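Local coordinates for protein histidine acid phosphatase (Bifidobacterium longum subsp. infantis, PDB 6RXD) that probably removes phosphate groups from inositol polyphosphates such as phytate, and from 2,3-bisphosphoglycerate, as a histidine acid phosphatase of the MINPP type, at residues S51-D56 with N95-L100; A79-N84 with D331-G336; S86-A91 with H326-D331; M99-G104 with A316-E321; D243-I248 with D303-L308. All blocks are in the same frame, centred on the assembly; numbering follows the deposited sequence. Where two conformers were deposited one is given.

Interaction 1: S51-D56 with N95-L100; sequences SSYKYD and NGYGML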
# COMPACT_ATOMS: atom_id res chain seq x y z
N SER A 51 -12.52 -1.28 7.06
CA SER A 51 -13.13 -1.97 5.93
C SER A 51 -14.59 -2.31 6.20
O SER A 51 -15.42 -2.36 5.29
CB SER A 51 -12.36 -3.25 5.59
OG SER A 51 -12.36 -4.14 6.69
N SER A 52 -14.92 -2.53 7.48
CA SER A 52 -16.28 -2.83 7.88
C SER A 52 -16.46 -2.60 9.38
O SER A 52 -15.49 -2.33 10.09
CB SER A 52 -16.64 -4.28 7.54
OG SER A 52 -15.85 -5.17 8.29
N TYR A 53 -17.71 -2.67 9.83
CA TYR A 53 -18.03 -2.56 11.25
C TYR A 53 -17.63 -3.87 11.90
O TYR A 53 -18.38 -4.86 11.87
CB TYR A 53 -19.53 -2.26 11.41
CG TYR A 53 -20.00 -2.01 12.83
CD1 TYR A 53 -19.36 -1.10 13.67
CD2 TYR A 53 -21.11 -2.68 13.33
CE1 TYR A 53 -19.81 -0.88 14.98
CE2 TYR A 53 -21.56 -2.48 14.62
CZ TYR A 53 -20.92 -1.57 15.44
OH TYR A 53 -21.38 -1.38 16.73
N LYS A 54 -16.43 -3.90 12.47
CA LYS A 54 -15.81 -5.16 12.87
C LYS A 54 -14.91 -4.99 14.08
O LYS A 54 -15.28 -5.39 15.19
CB LYS A 54 -15.04 -5.76 11.69
CG LYS A 54 -14.37 -7.10 12.01
CD LYS A 54 -13.63 -7.68 10.79
CE LYS A 54 -12.44 -6.81 10.39
NZ LYS A 54 -11.66 -7.44 9.29
N TYR A 55 -13.72 -4.40 13.88
CA TYR A 55 -12.80 -4.18 14.99
C TYR A 55 -13.43 -3.24 16.01
O TYR A 55 -13.33 -3.44 17.23
CB TYR A 55 -11.49 -3.57 14.49
CG TYR A 55 -10.66 -4.50 13.62
CD1 TYR A 55 -10.49 -5.84 13.95
CD2 TYR A 55 -10.07 -4.03 12.44
CE1 TYR A 55 -9.73 -6.68 13.15
CE2 TYR A 55 -9.32 -4.87 11.63
CZ TYR A 55 -9.15 -6.19 11.99
OH TYR A 55 -8.39 -7.02 11.19
N ASP A 56 -14.06 -2.18 15.50
CA ASP A 56 -14.76 -1.24 16.36
C ASP A 56 -16.03 -1.85 16.96
O ASP A 56 -16.36 -1.58 18.12
CB ASP A 56 -15.07 0.08 15.62
CG ASP A 56 -15.82 -0.12 14.29
OD1 ASP A 56 -16.48 0.84 13.84
OD2 ASP A 56 -15.73 -1.20 13.66
N ASN A 95 -18.20 8.74 6.68
CA ASN A 95 -17.41 8.63 5.46
C ASN A 95 -17.86 7.49 4.57
O ASN A 95 -17.72 7.54 3.35
CB ASN A 95 -15.93 8.48 5.79
CG ASN A 95 -15.24 9.80 5.94
OD1 ASN A 95 -15.87 10.82 6.19
ND2 ASN A 95 -13.92 9.80 5.79
N GLY A 96 -18.43 6.46 5.20
CA GLY A 96 -18.76 5.23 4.51
C GLY A 96 -17.63 4.29 4.83
O GLY A 96 -16.46 4.64 4.66
N TYR A 97 -17.95 3.11 5.33
CA TYR A 97 -16.89 2.15 5.61
C TYR A 97 -16.13 1.79 4.34
O TYR A 97 -16.73 1.66 3.26
CB TYR A 97 -17.46 0.91 6.29
CG TYR A 97 -17.65 1.08 7.78
CD1 TYR A 97 -16.68 0.65 8.68
CD2 TYR A 97 -18.81 1.66 8.29
CE1 TYR A 97 -16.85 0.79 10.05
CE2 TYR A 97 -18.99 1.81 9.66
CZ TYR A 97 -18.00 1.37 10.53
OH TYR A 97 -18.16 1.51 11.89
N GLY A 98 -14.81 1.69 4.47
CA GLY A 98 -13.93 1.28 3.38
C GLY A 98 -13.49 2.40 2.46
O GLY A 98 -12.62 2.21 1.61
N MET A 99 -14.09 3.58 2.63
CA MET A 99 -13.85 4.67 1.69
C MET A 99 -12.52 5.39 1.94
O MET A 99 -11.95 5.30 3.02
CB MET A 99 -15.00 5.67 1.76
CG MET A 99 -16.33 5.06 1.42
SD MET A 99 -16.42 4.68 -0.34
CE MET A 99 -16.73 6.31 -1.01
N LEU A 100 -12.03 6.08 0.91
CA LEU A 100 -10.84 6.93 1.05
C LEU A 100 -11.10 7.95 2.14
O LEU A 100 -12.21 8.48 2.24
CB LEU A 100 -10.57 7.70 -0.25
CG LEU A 100 -9.67 7.14 -1.35
CD1 LEU A 100 -9.30 8.27 -2.31
CD2 LEU A 100 -8.42 6.51 -0.75
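Tyr97 donates its phenol OH to Asp56 OD1 over 2.7 Å. The hydroxyl meets the syn lone pair of OD1, and OD1 lies in the plane of the Tyr97 ring, at its edge. The carboxylate and ring planes are 48° apart. The Tyr97 ring runs along the backbone of 51-56, with CD1 3.3 Å from Ser52 C. The amide N of Tyr53 lies over one face of this ring. The Tyr53 side chain adds apolar contact, its CB 4.0 Å from Tyr97 CZ.

The second shell holds the carboxylate in place. With chi1 at 53° the Asp56 carboxylate turns back over the start of helix 55-69, where OD2 takes the backbone N-H of Lys54, the N-cap residue, at 3.0 Å. OD1 has a further partner in Thr89 OG1 of helix 75-95. The phenol of Tyr53 bonds to Arg61. Tyr97 itself belongs to a type II turn, Gly96 to Met99, just after helix 75-95, and its amide N bonds to Asp287.

Both carboxylate oxygens of buried Asp56 thus have donors. These bonds probably stabilise its negative charge, and they tie the start of one helix to the loop that follows the next.

Interaction 2: A79-N84 with D331-G336; sequences AEFVKN and DQYFQG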
# COMPACT_ATOMS: atom_id res chain seq x y z
N ALA A 79 -15.28 5.41 30.44
CA ALA A 79 -15.83 6.47 29.60
C ALA A 79 -14.92 6.80 28.42
O ALA A 79 -15.40 7.04 27.31
CB ALA A 79 -16.10 7.73 30.44
N GLU A 80 -13.62 6.81 28.66
CA GLU A 80 -12.68 7.17 27.60
C GLU A 80 -12.62 6.10 26.52
O GLU A 80 -12.59 6.42 25.32
CB GLU A 80 -11.28 7.47 28.15
CG GLU A 80 -10.23 7.78 27.07
CD GLU A 80 -10.39 9.16 26.45
OE1 GLU A 80 -11.25 9.95 26.91
OE2 GLU A 80 -9.65 9.47 25.49
N PHE A 81 -12.65 4.83 26.92
CA PHE A 81 -12.61 3.73 25.96
C PHE A 81 -13.85 3.75 25.07
O PHE A 81 -13.76 3.66 23.85
CB PHE A 81 -12.49 2.40 26.72
CG PHE A 81 -12.19 1.22 25.85
CD1 PHE A 81 -10.95 1.08 25.25
CD2 PHE A 81 -13.14 0.24 25.65
CE1 PHE A 81 -10.67 -0.02 24.44
CE2 PHE A 81 -12.87 -0.87 24.86
CZ PHE A 81 -11.65 -1.00 24.26
N VAL A 82 -15.03 3.90 25.68
CA VAL A 82 -16.28 3.94 24.92
C VAL A 82 -16.32 5.18 24.01
O VAL A 82 -16.83 5.12 22.89
CB VAL A 82 -17.51 3.90 25.87
CG1 VAL A 82 -18.81 4.03 25.09
CG2 VAL A 82 -17.50 2.62 26.70
N LYS A 83 -15.78 6.30 24.48
CA LYS A 83 -15.73 7.52 23.65
C LYS A 83 -14.86 7.31 22.41
O LYS A 83 -15.20 7.76 21.31
CB LYS A 83 -15.19 8.71 24.45
CG LYS A 83 -15.10 10.00 23.64
CD LYS A 83 -14.52 11.17 24.45
CE LYS A 83 -14.38 12.41 23.57
NZ LYS A 83 -13.75 13.55 24.29
N ASN A 84 -13.72 6.65 22.59
CA ASN A 84 -12.81 6.41 21.47
C ASN A 84 -13.48 5.53 20.42
O ASN A 84 -13.43 5.81 19.22
CB ASN A 84 -11.50 5.76 21.96
CG ASN A 84 -10.59 6.75 22.64
OD1 ASN A 84 -10.57 7.92 22.28
ND2 ASN A 84 -9.84 6.29 23.65
N ASP A 331 -4.03 6.62 20.31
CA ASP A 331 -2.60 6.72 20.57
C ASP A 331 -2.27 6.75 22.06
O ASP A 331 -1.16 6.38 22.45
CB ASP A 331 -1.96 7.91 19.83
CG ASP A 331 -2.63 9.22 20.16
OD1 ASP A 331 -3.85 9.23 20.43
OD2 ASP A 331 -1.92 10.26 20.13
N GLN A 332 -3.23 7.14 22.90
CA GLN A 332 -2.99 7.19 24.34
C GLN A 332 -2.72 5.82 24.95
O GLN A 332 -2.16 5.74 26.04
CB GLN A 332 -4.18 7.80 25.07
CG GLN A 332 -5.32 6.81 25.18
CD GLN A 332 -6.52 7.41 25.85
OE1 GLN A 332 -6.61 7.42 27.08
NE2 GLN A 332 -7.44 7.93 25.05
N TYR A 333 -3.10 4.75 24.25
CA TYR A 333 -2.88 3.40 24.76
C TYR A 333 -1.55 2.84 24.31
O TYR A 333 -1.18 1.72 24.67
CB TYR A 333 -3.99 2.44 24.29
CG TYR A 333 -5.38 2.89 24.66
CD1 TYR A 333 -5.75 3.07 25.99
CD2 TYR A 333 -6.34 3.11 23.67
CE1 TYR A 333 -7.03 3.48 26.33
CE2 TYR A 333 -7.63 3.51 24.01
CZ TYR A 333 -7.96 3.70 25.33
OH TYR A 333 -9.24 4.10 25.68
N PHE A 334 -0.81 3.62 23.51
CA PHE A 334 0.44 3.13 22.95
C PHE A 334 1.62 4.06 23.23
O PHE A 334 2.49 4.24 22.38
CB PHE A 334 0.27 2.90 21.44
CG PHE A 334 -0.68 1.78 21.11
CD1 PHE A 334 -0.23 0.47 21.01
CD2 PHE A 334 -2.04 2.03 20.92
CE1 PHE A 334 -1.10 -0.57 20.70
CE2 PHE A 334 -2.93 0.99 20.63
CZ PHE A 334 -2.45 -0.31 20.52
N GLN A 335 1.64 4.62 24.43
CA GLN A 335 2.66 5.58 24.86
C GLN A 335 3.69 4.91 25.75
O GLN A 335 3.39 3.92 26.41
CB GLN A 335 2.01 6.73 25.63
CG GLN A 335 1.01 7.55 24.82
CD GLN A 335 1.66 8.25 23.65
OE1 GLN A 335 2.54 9.09 23.84
NE2 GLN A 335 1.23 7.92 22.44
N GLY A 336 4.91 5.45 25.78
CA GLY A 336 5.95 4.92 26.64
C GLY A 336 6.22 3.46 26.40
O GLY A 336 6.42 3.03 25.27
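Gln332 NE2 donates to Glu80 OE2 over 2.7 Å, at an N-H...O angle of 156°. OE2 receives it on the anti lone pair, and the oxygen lies close to the amide plane of Gln332. The carboxylate is turned well out of that plane. Gln332 NE2 also bonds to the carbonyl of Ala329.

Beside this pair, Asn84 ND2 donates to Tyr333 OH over 3.0 Å. This bond is more bent, with an angle of 135°. CG of Asn84 lies anti to its carbonyl carbon (chi1 -76°), which aims the amide across the contact from helix 75-95. OD1 of Asn84 accepts from Ala329 N, so both ends of the amide are used. The two nitrogens Asn84 ND2 and Gln332 NE2 are 3.2 Å apart, but both are donors and make no bond.

Tyr333 OH also sits at the edge of the Phe81 ring, 3.5 Å from CD1. CG of Gln332 covers one face of the Tyr333 ring. A phenylalanine in place of Tyr333 would probably leave the ND2 group of Asn84 without its acceptor here.

Asn84 accepts and donates, while Gln332 uses NE2 alone. Flipping either amide would probably set oxygen against acceptor or nitrogen against donor, which fixes the orientation.

Interaction 3: S86-A91 with H326-D331; sequences SGITAA and HTFAFD. With ZN (zinc ion), chain D.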
# COMPACT_ATOMS: atom_id res chain seq x y z
N SER A 86 -16.81 4.91 19.99
CA SER A 86 -17.94 5.62 19.39
C SER A 86 -17.47 6.63 18.35
O SER A 86 -18.08 6.80 17.30
CB SER A 86 -18.75 6.35 20.46
OG SER A 86 -19.38 5.42 21.32
N GLY A 87 -16.36 7.31 18.66
CA GLY A 87 -15.80 8.31 17.77
C GLY A 87 -15.31 7.75 16.45
O GLY A 87 -15.61 8.30 15.39
N ILE A 88 -14.54 6.66 16.48
CA ILE A 88 -14.03 6.11 15.22
C ILE A 88 -15.16 5.46 14.41
O ILE A 88 -15.17 5.50 13.18
CB ILE A 88 -12.82 5.15 15.43
CG1 ILE A 88 -12.10 4.93 14.09
CG2 ILE A 88 -13.25 3.82 16.04
CD1 ILE A 88 -10.65 4.49 14.22
N THR A 89 -16.14 4.90 15.11
CA THR A 89 -17.29 4.35 14.42
C THR A 89 -18.08 5.46 13.73
O THR A 89 -18.44 5.35 12.56
CB THR A 89 -18.17 3.57 15.41
OG1 THR A 89 -17.44 2.42 15.85
CG2 THR A 89 -19.49 3.11 14.75
N ALA A 90 -18.31 6.56 14.45
CA ALA A 90 -19.04 7.68 13.87
C ALA A 90 -18.32 8.27 12.67
O ALA A 90 -18.96 8.69 11.71
CB ALA A 90 -19.31 8.75 14.93
N ALA A 91 -17.00 8.33 12.72
CA ALA A 91 -16.22 8.85 11.61
C ALA A 91 -16.39 7.96 10.37
O ALA A 91 -16.53 8.44 9.24
CB ALA A 91 -14.76 8.95 11.99
N HIS A 326 -16.63 13.90 16.57
CA HIS A 326 -16.22 12.50 16.52
C HIS A 326 -14.70 12.37 16.61
O HIS A 326 -14.04 11.91 15.68
CB HIS A 326 -16.85 11.73 15.33
CG HIS A 326 -16.64 12.38 13.99
ND1 HIS A 326 -15.43 12.34 13.34
CD2 HIS A 326 -17.49 13.04 13.16
CE1 HIS A 326 -15.52 12.96 12.18
NE2 HIS A 326 -16.76 13.40 12.04
N THR A 327 -14.16 12.78 17.76
CA THR A 327 -12.74 12.61 18.02
C THR A 327 -12.45 11.23 18.63
O THR A 327 -13.33 10.58 19.18
CB THR A 327 -12.18 13.70 18.93
OG1 THR A 327 -12.80 13.62 20.22
CG2 THR A 327 -12.45 15.08 18.34
N PHE A 328 -11.21 10.80 18.49
CA PHE A 328 -10.76 9.56 19.10
C PHE A 328 -9.28 9.70 19.39
O PHE A 328 -8.58 10.47 18.73
CB PHE A 328 -11.07 8.34 18.19
CG PHE A 328 -10.93 8.62 16.71
CD1 PHE A 328 -9.74 8.35 16.04
CD2 PHE A 328 -12.00 9.16 15.99
CE1 PHE A 328 -9.62 8.63 14.68
CE2 PHE A 328 -11.89 9.43 14.63
CZ PHE A 328 -10.70 9.17 13.97
N ALA A 329 -8.79 8.97 20.40
CA ALA A 329 -7.42 9.12 20.84
C ALA A 329 -6.82 7.77 21.22
O ALA A 329 -6.44 7.54 22.37
CB ALA A 329 -7.35 10.09 22.03
N PHE A 330 -6.73 6.88 20.23
CA PHE A 330 -6.20 5.54 20.48
C PHE A 330 -4.70 5.56 20.74
O PHE A 330 -4.16 4.63 21.37
CB PHE A 330 -6.54 4.61 19.31
CG PHE A 330 -8.00 4.26 19.24
CD1 PHE A 330 -8.54 3.30 20.09
CD2 PHE A 330 -8.84 4.89 18.32
CE1 PHE A 330 -9.89 2.98 20.04
CE2 PHE A 330 -10.19 4.56 18.26
CZ PHE A 330 -10.72 3.61 19.12
N ASP A 331 -4.03 6.62 20.31
CA ASP A 331 -2.60 6.72 20.57
C ASP A 331 -2.27 6.75 22.06
O ASP A 331 -1.16 6.38 22.45
CB ASP A 331 -1.96 7.91 19.83
CG ASP A 331 -2.63 9.22 20.16
OD1 ASP A 331 -3.85 9.23 20.43
OD2 ASP A 331 -1.92 10.26 20.13
ZN ZN D . -18.34 14.15 10.88
O HOH W 1 -20.32 14.33 12.26
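Gly87 is where the helix and the 326-331 loop come closest. Its CA is 3.6 Å from Thr327 O, and a CB there would clash with that oxygen. Gly87 O lies 3.6 Å from His326 CB, and Gly87 C packs against Phe328 CD2. The absence of a side chain lets the loop run directly against helix 75-95.

Two rings lie against the helix next to this point. Ile88 CB stands over one face of Phe328 in a CH-pi contact, 4.2 Å from the ring centroid. Ala91 CB touches the same ring at CE2, 3.9 Å away. The ring of Phe330 meets the CG2 methyl of Ile88, with Phe330 CE2 3.9 Å from Ile88 CG2. These two side chains cross at about a right angle. The packing here is apolar and buried.

The looser side is at Ala90 and Thr327, both partly exposed; Ala90 gives its CB to His326 CB. The His326 ring itself is buried. Ala91 CA lies over one face of this imidazole, 4.2 Å from its centroid. With chi1 at 53° the ring lies against Ala91 and His326 NE2 points at the zinc ion, 2.1 Å away. Glu94, further along the same helix, and a water are also ligands.

No hydrogen bond crosses between the two segments. Apolar contact seats the loop, and the zinc ion joins it to the helix through His326 and Glu94.

Interaction 4: M99-G104 with A316-E321; sequences MLTGQG and ADMHNE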
# COMPACT_ATOMS: atom_id res chain seq x y z
N MET A 99 -14.09 3.58 2.63
CA MET A 99 -13.85 4.67 1.69
C MET A 99 -12.52 5.39 1.94
O MET A 99 -11.95 5.30 3.02
CB MET A 99 -15.00 5.67 1.76
CG MET A 99 -16.33 5.06 1.42
SD MET A 99 -16.42 4.68 -0.34
CE MET A 99 -16.73 6.31 -1.01
N LEU A 100 -12.03 6.08 0.91
CA LEU A 100 -10.84 6.93 1.05
C LEU A 100 -11.10 7.95 2.14
O LEU A 100 -12.21 8.48 2.24
CB LEU A 100 -10.57 7.70 -0.25
CG LEU A 100 -9.67 7.14 -1.35
CD1 LEU A 100 -9.30 8.27 -2.31
CD2 LEU A 100 -8.42 6.51 -0.75
N THR A 101 -10.10 8.22 2.95
CA THR A 101 -10.22 9.26 3.96
C THR A 101 -9.77 10.60 3.38
O THR A 101 -9.23 10.64 2.27
CB THR A 101 -9.37 8.92 5.19
OG1 THR A 101 -7.99 8.96 4.84
CG2 THR A 101 -9.72 7.54 5.72
N GLY A 102 -10.00 11.69 4.11
CA GLY A 102 -9.50 12.99 3.70
C GLY A 102 -8.00 12.96 3.51
O GLY A 102 -7.46 13.57 2.57
N GLN A 103 -7.30 12.27 4.41
CA GLN A 103 -5.85 12.14 4.29
C GLN A 103 -5.48 11.40 3.01
O GLN A 103 -4.52 11.78 2.32
CB GLN A 103 -5.30 11.36 5.49
CG GLN A 103 -3.80 11.10 5.44
CD GLN A 103 -3.34 10.22 6.60
OE1 GLN A 103 -3.20 9.00 6.46
NE2 GLN A 103 -3.13 10.83 7.75
N GLY A 104 -6.22 10.34 2.69
CA GLY A 104 -5.92 9.55 1.49
C GLY A 104 -6.10 10.37 0.22
O GLY A 104 -5.36 10.21 -0.75
N ALA A 316 -4.72 6.67 12.65
CA ALA A 316 -3.71 7.54 12.04
C ALA A 316 -4.10 7.90 10.61
O ALA A 316 -3.84 9.02 10.15
CB ALA A 316 -2.34 6.88 12.06
N ASP A 317 -4.69 6.94 9.91
CA ASP A 317 -5.12 7.15 8.52
C ASP A 317 -6.35 8.02 8.47
O ASP A 317 -6.64 8.64 7.45
CB ASP A 317 -5.41 5.80 7.86
CG ASP A 317 -4.17 4.97 7.67
OD1 ASP A 317 -4.29 3.83 7.18
OD2 ASP A 317 -3.06 5.47 7.98
N MET A 318 -7.08 8.06 9.59
CA MET A 318 -8.31 8.85 9.68
C MET A 318 -8.08 10.16 10.43
O MET A 318 -9.00 10.71 11.06
CB MET A 318 -9.43 8.05 10.35
CG MET A 318 -9.72 6.74 9.63
SD MET A 318 -11.25 5.96 10.21
CE MET A 318 -12.48 7.06 9.48
N HIS A 319 -6.85 10.65 10.37
CA HIS A 319 -6.50 11.90 11.05
C HIS A 319 -7.46 13.04 10.72
O HIS A 319 -7.85 13.81 11.60
CB HIS A 319 -5.07 12.28 10.68
CG HIS A 319 -4.60 13.54 11.34
ND1 HIS A 319 -4.78 14.79 10.78
CD2 HIS A 319 -3.96 13.75 12.52
CE1 HIS A 319 -4.27 15.71 11.58
NE2 HIS A 319 -3.77 15.10 12.64
N ASN A 320 -7.84 13.17 9.45
CA ASN A 320 -8.68 14.31 9.06
C ASN A 320 -10.09 14.21 9.63
O ASN A 320 -10.78 15.20 9.76
CB ASN A 320 -8.75 14.46 7.54
CG ASN A 320 -7.42 14.84 6.92
OD1 ASN A 320 -6.37 14.55 7.48
ND2 ASN A 320 -7.47 15.49 5.76
N GLU A 321 -10.51 12.99 9.94
CA GLU A 321 -11.83 12.75 10.49
C GLU A 321 -11.80 12.77 12.01
O GLU A 321 -12.83 12.63 12.66
CB GLU A 321 -12.35 11.38 10.00
CG GLU A 321 -12.67 11.32 8.50
CD GLU A 321 -11.43 11.21 7.62
OE1 GLU A 321 -10.42 10.65 8.08
OE2 GLU A 321 -11.48 11.68 6.47
O HOH W 2 -7.95 11.25 7.16
O HOH W 3 -3.76 14.03 7.58
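Gln103 extends across the backbone of Ala316 and Asp317. Its CG is anti to the backbone N (chi1 177°) and the chain stays straight beyond, which carries the amide past Asp317 O to Ala316 O. NE2 donates to Ala316 O over 3.1 Å. The nitrogen lies in the carbonyl plane, but the oxygen is tilted 30° from the amide plane of Gln103. OE1 rests 3.4 Å from Asp317 CA and has its bond with Ser47 OG.

Thr101 is the N-cap of helix 102-118. Its OG1 accepts from Gly104 N and donates to Asp317 O at 3.0 Å, so one hydroxyl serves both sides of the contact. Its methyl CG2 packs on Met318 CG.

Glu321 meets the same helix start. Its OE2 uses the syn lone pair to accept from Gly102 N over 2.8 Å, in a nearly straight bond of 173°. A carboxylate at a helix N-terminus is probably stabilised by the helix dipole. A CB on Gly102 would clash with Asn320 ND2.

One water fills the middle. It accepts from Gln103 N and Asn320 N and donates to Asp317 O and Glu321 OE1. A second water joins Gln103 NE2 to Asn320 OD1, while Asn320 ND2 bonds to Gln106.

The contact sets the N-terminus of helix 102-118 against the end of helix 301-317 and the turn after it. Helix 75-95 touches the turn through Met318 and Glu321, and helix 141-157 packs on Met99 and Leu100.

Interaction 5: D243-I248 with D303-L308; sequences DLLSQI and DAAMDL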
# COMPACT_ATOMS: atom_id res chain seq x y z
N ASP A 243 -0.41 -6.95 28.37
CA ASP A 243 0.11 -5.66 28.81
C ASP A 243 -0.78 -4.52 28.32
O ASP A 243 -1.19 -3.63 29.08
CB ASP A 243 1.53 -5.50 28.26
CG ASP A 243 2.30 -4.38 28.94
OD1 ASP A 243 2.70 -4.56 30.11
OD2 ASP A 243 2.54 -3.35 28.28
N LEU A 244 -1.07 -4.55 27.03
CA LEU A 244 -1.85 -3.50 26.41
C LEU A 244 -3.22 -3.39 27.05
O LEU A 244 -3.67 -2.30 27.42
CB LEU A 244 -2.03 -3.79 24.92
CG LEU A 244 -2.75 -2.70 24.15
CD1 LEU A 244 -1.83 -1.49 24.00
CD2 LEU A 244 -3.23 -3.21 22.80
N LEU A 245 -3.89 -4.53 27.19
CA LEU A 245 -5.27 -4.53 27.66
C LEU A 245 -5.38 -4.19 29.14
O LEU A 245 -6.42 -3.72 29.59
CB LEU A 245 -5.94 -5.88 27.39
CG LEU A 245 -6.08 -6.26 25.92
CD1 LEU A 245 -6.53 -7.70 25.79
CD2 LEU A 245 -7.06 -5.34 25.21
N SER A 246 -4.31 -4.41 29.90
CA SER A 246 -4.36 -4.18 31.34
C SER A 246 -4.42 -2.70 31.71
O SER A 246 -4.68 -2.36 32.85
CB SER A 246 -3.20 -4.87 32.06
OG SER A 246 -1.97 -4.28 31.71
N GLN A 247 -4.20 -1.82 30.72
CA GLN A 247 -4.36 -0.38 30.90
C GLN A 247 -5.82 -0.03 31.05
O GLN A 247 -6.17 1.04 31.57
CB GLN A 247 -3.90 0.37 29.65
CG GLN A 247 -2.46 0.24 29.30
CD GLN A 247 -2.14 1.04 28.07
OE1 GLN A 247 -1.79 2.22 28.15
NE2 GLN A 247 -2.28 0.42 26.91
N ILE A 248 -6.67 -0.90 30.54
CA ILE A 248 -8.09 -0.60 30.41
C ILE A 248 -8.93 -1.52 31.29
O ILE A 248 -9.84 -1.08 31.99
CB ILE A 248 -8.53 -0.77 28.94
CG1 ILE A 248 -7.78 0.23 28.05
CG2 ILE A 248 -10.04 -0.60 28.79
CD1 ILE A 248 -7.55 -0.29 26.62
N ASP A 303 -6.70 -11.55 20.47
CA ASP A 303 -7.71 -11.00 19.58
C ASP A 303 -8.09 -9.58 19.93
O ASP A 303 -8.19 -8.72 19.05
CB ASP A 303 -9.00 -11.84 19.64
CG ASP A 303 -8.84 -13.20 19.00
OD1 ASP A 303 -7.85 -13.44 18.27
OD2 ASP A 303 -9.74 -14.03 19.24
N ALA A 304 -8.35 -9.32 21.21
CA ALA A 304 -8.76 -7.99 21.63
C ALA A 304 -7.65 -6.96 21.42
O ALA A 304 -7.91 -5.86 20.93
CB ALA A 304 -9.23 -7.99 23.09
N ALA A 305 -6.42 -7.33 21.77
CA ALA A 305 -5.29 -6.40 21.63
C ALA A 305 -5.00 -6.10 20.16
O ALA A 305 -4.73 -4.95 19.80
CB ALA A 305 -4.04 -6.95 22.34
N MET A 306 -5.04 -7.13 19.32
CA MET A 306 -4.79 -6.90 17.90
C MET A 306 -5.91 -6.08 17.29
O MET A 306 -5.66 -5.28 16.39
CB MET A 306 -4.59 -8.23 17.14
CG MET A 306 -3.26 -8.94 17.44
SD MET A 306 -1.78 -7.98 17.01
CE MET A 306 -2.20 -7.47 15.36
N ASP A 307 -7.14 -6.25 17.76
CA ASP A 307 -8.23 -5.39 17.30
C ASP A 307 -8.00 -3.94 17.72
O ASP A 307 -8.22 -3.02 16.92
CB ASP A 307 -9.59 -5.88 17.80
CG ASP A 307 -10.01 -7.18 17.15
OD1 ASP A 307 -9.27 -7.67 16.28
OD2 ASP A 307 -11.08 -7.71 17.52
N LEU A 308 -7.52 -3.74 18.95
CA LEU A 308 -7.24 -2.39 19.44
C LEU A 308 -6.08 -1.78 18.66
O LEU A 308 -6.12 -0.59 18.30
CB LEU A 308 -6.92 -2.41 20.95
CG LEU A 308 -6.75 -1.04 21.63
CD1 LEU A 308 -8.01 -0.22 21.39
CD2 LEU A 308 -6.52 -1.24 23.12
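Leu244 turns its CG anti to the backbone N (chi1 -176°), while Leu245 puts its own anti to the carbonyl carbon (chi1 -63°). The two neighbours thus both bring methyls to helix 301-317. The motif is apolar helix-helix packing, between the end of helix 235-245 and an early part of helix 301-317, in the mainly helical part of this histidine phosphatase.

Leu245 lies over the small side chains of the partner. Its CD1 is 3.8 Å from Ala304 CB, and its CG is 4.2 Å from Ala305 CB. Cutting Leu245 back to an alanine removes both methyls and is likely to leave a gap over Ala304 and Ala305.

Leu244 also touches Ala305, with Leu244 CD2 3.9 Å from Ala305 CB, on the side of the Ala305 carbonyl. The same methyl touches Leu308 CD2, and the two leucine side chains cross obliquely. No hydrogen bond crosses the contact, and all six touching residues are buried.

The surroundings continue the apolar layer. Phe345 of helix 339-357 touches Leu244 and Ala305, and Met62 of helix 55-69 touches Ala304. Gln247 NE2 bonds back to Leu244 O and also to Tyr333 O.

Ile248 closes the patch: its CD1 meets Leu308 CD2 tip to tip at 3.8 Å.

In the fold
All five contacts lie in the mainly helical part of this histidine phosphatase. Interactions 2 and 3 both use helix 75-95, and their centres are 10 Å apart. Interactions 4 and 5 share helix 301-317, but their centres are 23 Å apart, near its two ends. Interaction 1 touches interaction 3 through Asp56 and Thr89, and interaction 4 through Asn95 and Glu321. Along the chain, interactions 3, 4 and 5 are nested inside the loop closed by interaction 2. Interaction 1 crosses interactions 2 and 3. Early helices are therefore joined to loops more than 200 residues later, and the zinc site of interaction 3 lies within this connected cluster.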